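Long-range contacts in pesticidal crystal protein Cry4Aa (Bacillus thuringiensis, PDB 2C9K), which binds midgut epithelial cells of insects and promotes their colloid-osmotic lysis, acting as a mosquito-larvicidal toxin: residues L539-V544 with I585-N590; G543-G548 with F573-K578. All blocks are in the same frame, centred on the assembly; numbering follows the deposited sequence.

Interaction 1: residues L539-V544 with I585-N590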
# COMPACT_ATOMS: atom_id res chain seq x y z
N LEU A 539 -5.34 -18.64 -20.77
CA LEU A 539 -4.48 -17.48 -20.99
C LEU A 539 -4.07 -17.45 -22.45
O LEU A 539 -3.39 -18.37 -22.92
CB LEU A 539 -3.23 -17.62 -20.13
CG LEU A 539 -2.62 -16.46 -19.34
CD1 LEU A 539 -1.19 -16.86 -18.98
CD2 LEU A 539 -2.62 -15.17 -20.15
N SER A 540 -4.48 -16.42 -23.17
CA SER A 540 -4.09 -16.31 -24.57
C SER A 540 -3.12 -15.17 -24.75
O SER A 540 -3.44 -14.01 -24.48
CB SER A 540 -5.31 -16.07 -25.47
OG SER A 540 -6.00 -17.28 -25.72
N ILE A 541 -1.90 -15.51 -25.16
CA ILE A 541 -0.89 -14.50 -25.41
C ILE A 541 -0.69 -14.51 -26.92
O ILE A 541 0.07 -15.34 -27.46
CB ILE A 541 0.44 -14.82 -24.70
CG1 ILE A 541 0.20 -14.99 -23.20
CG2 ILE A 541 1.43 -13.69 -24.92
CD1 ILE A 541 1.46 -15.21 -22.40
N PRO A 542 -1.39 -13.62 -27.63
CA PRO A 542 -1.32 -13.50 -29.08
C PRO A 542 0.12 -13.49 -29.57
O PRO A 542 0.93 -12.69 -29.11
CB PRO A 542 -2.02 -12.17 -29.34
CG PRO A 542 -3.09 -12.19 -28.31
CD PRO A 542 -2.36 -12.66 -27.07
N GLY A 543 0.43 -14.39 -30.49
CA GLY A 543 1.77 -14.46 -31.03
C GLY A 543 2.78 -15.15 -30.14
O GLY A 543 3.93 -15.29 -30.55
N VAL A 544 2.39 -15.58 -28.95
CA VAL A 544 3.34 -16.24 -28.05
C VAL A 544 2.94 -17.64 -27.55
O VAL A 544 3.65 -18.62 -27.79
CB VAL A 544 3.64 -15.36 -26.81
CG1 VAL A 544 4.59 -16.08 -25.88
CG2 VAL A 544 4.23 -14.03 -27.25
N ILE A 585 3.21 -7.02 -24.73
CA ILE A 585 2.49 -8.27 -24.52
C ILE A 585 1.05 -8.08 -24.07
O ILE A 585 0.76 -7.24 -23.24
CB ILE A 585 3.20 -9.11 -23.46
CG1 ILE A 585 4.69 -9.24 -23.82
CG2 ILE A 585 2.54 -10.47 -23.34
CD1 ILE A 585 5.54 -9.76 -22.68
N SER A 586 0.16 -8.88 -24.64
CA SER A 586 -1.26 -8.85 -24.28
C SER A 586 -1.55 -10.12 -23.48
O SER A 586 -1.34 -11.23 -23.96
CB SER A 586 -2.15 -8.83 -25.52
OG SER A 586 -1.95 -7.65 -26.26
N LEU A 587 -2.02 -9.94 -22.26
CA LEU A 587 -2.34 -11.07 -21.40
C LEU A 587 -3.86 -11.16 -21.25
O LEU A 587 -4.46 -10.55 -20.37
CB LEU A 587 -1.65 -10.90 -20.04
CG LEU A 587 -0.49 -11.85 -19.70
CD1 LEU A 587 0.60 -11.79 -20.75
CD2 LEU A 587 0.08 -11.48 -18.34
N VAL A 588 -4.48 -11.94 -22.14
CA VAL A 588 -5.92 -12.10 -22.11
C VAL A 588 -6.31 -13.34 -21.33
O VAL A 588 -6.00 -14.45 -21.73
CB VAL A 588 -6.50 -12.24 -23.53
CG1 VAL A 588 -7.99 -12.03 -23.49
CG2 VAL A 588 -5.84 -11.26 -24.47
N PHE A 589 -6.98 -13.12 -20.20
CA PHE A 589 -7.44 -14.20 -19.34
C PHE A 589 -8.92 -14.47 -19.57
O PHE A 589 -9.74 -13.54 -19.55
CB PHE A 589 -7.22 -13.86 -17.86
CG PHE A 589 -5.79 -13.92 -17.41
CD1 PHE A 589 -4.95 -12.83 -17.57
CD2 PHE A 589 -5.28 -15.09 -16.86
CE1 PHE A 589 -3.61 -12.91 -17.19
CE2 PHE A 589 -3.94 -15.18 -16.48
CZ PHE A 589 -3.11 -14.08 -16.64
N ASN A 590 -9.26 -15.73 -19.77
CA ASN A 590 -10.65 -16.14 -19.96
C ASN A 590 -11.00 -17.28 -19.02
O ASN A 590 -10.15 -18.09 -18.65
CB ASN A 590 -10.91 -16.63 -21.39
CG ASN A 590 -11.34 -15.52 -22.31
OD1 ASN A 590 -10.59 -15.09 -23.19
ND2 ASN A 590 -12.57 -15.03 -22.13

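Interaction 2: residues G543-G548 with F573-K578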
# COMPACT_ATOMS: atom_id res chain seq x y z
N GLY A 543 0.43 -14.39 -30.49
CA GLY A 543 1.77 -14.46 -31.03
C GLY A 543 2.78 -15.15 -30.14
O GLY A 543 3.93 -15.29 -30.55
N VAL A 544 2.39 -15.58 -28.95
CA VAL A 544 3.34 -16.24 -28.05
C VAL A 544 2.94 -17.64 -27.55
O VAL A 544 3.65 -18.62 -27.79
CB VAL A 544 3.64 -15.36 -26.81
CG1 VAL A 544 4.59 -16.08 -25.88
CG2 VAL A 544 4.23 -14.03 -27.25
N ALA A 545 1.82 -17.76 -26.84
CA ALA A 545 1.43 -19.06 -26.33
C ALA A 545 -0.05 -19.17 -26.00
O ALA A 545 -0.80 -18.20 -26.13
CB ALA A 545 2.25 -19.40 -25.08
N GLU A 546 -0.45 -20.36 -25.58
CA GLU A 546 -1.83 -20.62 -25.20
C GLU A 546 -1.81 -21.50 -23.96
O GLU A 546 -1.72 -22.72 -24.05
CB GLU A 546 -2.58 -21.34 -26.32
CG GLU A 546 -4.07 -21.34 -26.10
CD GLU A 546 -4.68 -19.97 -26.34
OE1 GLU A 546 -5.82 -19.74 -25.89
OE2 GLU A 546 -4.02 -19.13 -27.00
N LEU A 547 -1.90 -20.89 -22.79
CA LEU A 547 -1.86 -21.64 -21.55
C LEU A 547 -3.25 -21.83 -20.94
O LEU A 547 -4.14 -21.01 -21.12
CB LEU A 547 -0.96 -20.92 -20.55
CG LEU A 547 0.43 -20.52 -21.02
CD1 LEU A 547 0.34 -19.44 -22.09
CD2 LEU A 547 1.23 -20.00 -19.83
N GLY A 548 -3.42 -22.94 -20.23
CA GLY A 548 -4.70 -23.22 -19.61
C GLY A 548 -4.52 -24.15 -18.44
O GLY A 548 -3.59 -24.96 -18.42
N PHE A 573 1.14 -22.37 -14.89
CA PHE A 573 0.79 -23.00 -16.14
C PHE A 573 1.97 -23.87 -16.58
O PHE A 573 3.12 -23.54 -16.29
CB PHE A 573 0.50 -21.96 -17.21
CG PHE A 573 -0.68 -21.09 -16.91
CD1 PHE A 573 -0.50 -19.84 -16.32
CD2 PHE A 573 -1.96 -21.50 -17.24
CE1 PHE A 573 -1.59 -19.02 -16.07
CE2 PHE A 573 -3.06 -20.68 -16.99
CZ PHE A 573 -2.87 -19.44 -16.41
N SER A 574 1.68 -24.95 -17.28
CA SER A 574 2.72 -25.87 -17.73
C SER A 574 3.59 -25.32 -18.85
O SER A 574 4.79 -25.12 -18.67
CB SER A 574 2.09 -27.19 -18.16
OG SER A 574 1.07 -26.99 -19.12
N ASN A 575 3.01 -25.08 -20.02
CA ASN A 575 3.77 -24.56 -21.15
C ASN A 575 4.49 -23.25 -20.83
O ASN A 575 3.99 -22.41 -20.08
CB ASN A 575 2.86 -24.38 -22.37
CG ASN A 575 1.59 -23.62 -22.04
OD1 ASN A 575 0.86 -23.97 -21.12
ND2 ASN A 575 1.33 -22.56 -22.81
N GLU A 576 5.67 -23.07 -21.42
CA GLU A 576 6.45 -21.86 -21.20
C GLU A 576 6.31 -20.86 -22.34
O GLU A 576 5.90 -21.20 -23.45
CB GLU A 576 7.93 -22.21 -21.00
CG GLU A 576 8.56 -23.02 -22.12
CD GLU A 576 10.05 -23.21 -21.91
OE1 GLU A 576 10.82 -22.26 -22.18
OE2 GLU A 576 10.45 -24.31 -21.46
N VAL A 577 6.66 -19.62 -22.04
CA VAL A 577 6.58 -18.55 -23.02
C VAL A 577 7.94 -17.85 -23.15
O VAL A 577 8.77 -17.87 -22.24
CB VAL A 577 5.51 -17.54 -22.58
CG1 VAL A 577 4.30 -18.28 -22.05
CG2 VAL A 577 6.07 -16.62 -21.51
N LYS A 578 8.16 -17.24 -24.31
CA LYS A 578 9.40 -16.52 -24.55
C LYS A 578 9.04 -15.16 -25.14
O LYS A 578 8.25 -15.06 -26.08
CB LYS A 578 10.30 -17.30 -25.52
CG LYS A 578 9.70 -17.62 -26.89
CD LYS A 578 8.60 -18.70 -26.81
CE LYS A 578 7.20 -18.11 -26.70
NZ LYS A 578 6.19 -19.14 -26.33

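Interaction 1: residues L539-V544 with I585-N590
L539, which has more of its surface against 585-590 than any other residue of 539-544, lies over one face of the F589 ring. The two side chains run side by side and point the same way. The methyl CD2 of L539 stands 3.8 Å from the F589 ring centroid, only 15° off the ring normal, which makes a CH-pi contact. The same methyl also packs on L587, with L539 CD2 to L587 CG at 4.0 Å.

Two residues further along the strand, I541 uses both of its branches. Its CG2, anti to the backbone N, meets I585 CG2 at 3.8 Å, while CG1 lies beside that N and an extended chain (chi2 -176°) carries I541 CD1 to 3.9 Å from L587 CD1.

These side chains line the inside of the third, C-terminal domain of the activated three-domain toxin, a beta sandwich of jelly-roll topology. Strands 536-541 and 584-591 are antiparallel neighbours in one of its sheets, and L587 and F589 reach across to I605 of strand 600-609 in the facing sheet.

S540 and V588 occupy the opposite, partly exposed face. They form a hydrogen-bonded pair, in which S540 N to V588 O is 2.9 Å and V588 N to S540 O a longer 3.3 Å. The S540 hydroxyl is engaged by the carboxylate of E546 on the next strand. After I541 the strand gives way to a turn, where P542 CD rests 3.6 Å from S586 O and V544 N bonds back to I541 O. On the far flank of 585-590, strand 505-511 continues the sheet, with F506 stacked on F589.

Interaction 2: residues G543-G548 with F573-K578
At the rim of the C-terminal beta sandwich, L547 and A545 of an edge strand face F573 and V577 on the side of the facing sheet, and the two segments run in nearly opposite directions. Strand 545-550 closes one side of its sheet, while 577-579 pairs with strand 517-527 in the sheet opposite, so what meets here is side chain against side chain rather than paired backbone. A classic beta bulge starts the edge strand: V544 and A545 both face I541, and both direct their side chains at 573-578.

L547 is the buried residue of 543-548. It crosses F573 at about a right angle, its CD2 resting 3.4 Å from F573 CB and its CB 3.5 Å from F573 CD2. The other methyl branch turns to the valine, L547 CD1 standing 4.1 Å from V577 CG1. That same V577 CG1 receives A545 CB at 3.8 Å, so one methyl group of the valine serves two residues of the edge strand. L547 and F573 both also pack on I521 of strand 517-527, which carries the contact into the sandwich interior. The CB of N575 points toward 543-548, though the placement of its amide is doubtful, whereas E546, between A545 and L547, has its CB pointing away from 573-578.

The charged end of the contact belongs to K578. Its CG sits between the backbone N and the carbonyl carbon (chi1 58°), and further bends at chi2 and chi3 fold the chain back along V544, the two side chains sliding past each other in opposite directions. The ammonium thereby reaches the bulge: K578 NZ bonds V544 O at 3.0 Å, from above the carbonyl plane, 55° out of it.

From the N terminus, the chain first runs through 539-544 and turns at G543 and V544, residues shared by both contacts, into 543-548. These two segments form a hairpin in one sheet, L539 N lying 2.7 Å from L547 O. A long excursion then leads to 573-578, where interaction 2 closes a loop of 24 residues; the chain returns at 585-590, where interaction 1 closes a wider loop of 40. The smaller closure thus nests within the larger, without crossing. Interaction 1 joins neighbouring strands of a single sheet, whereas interaction 2 joins its edge to the facing sheet, and L539 packing on F573 connects the two.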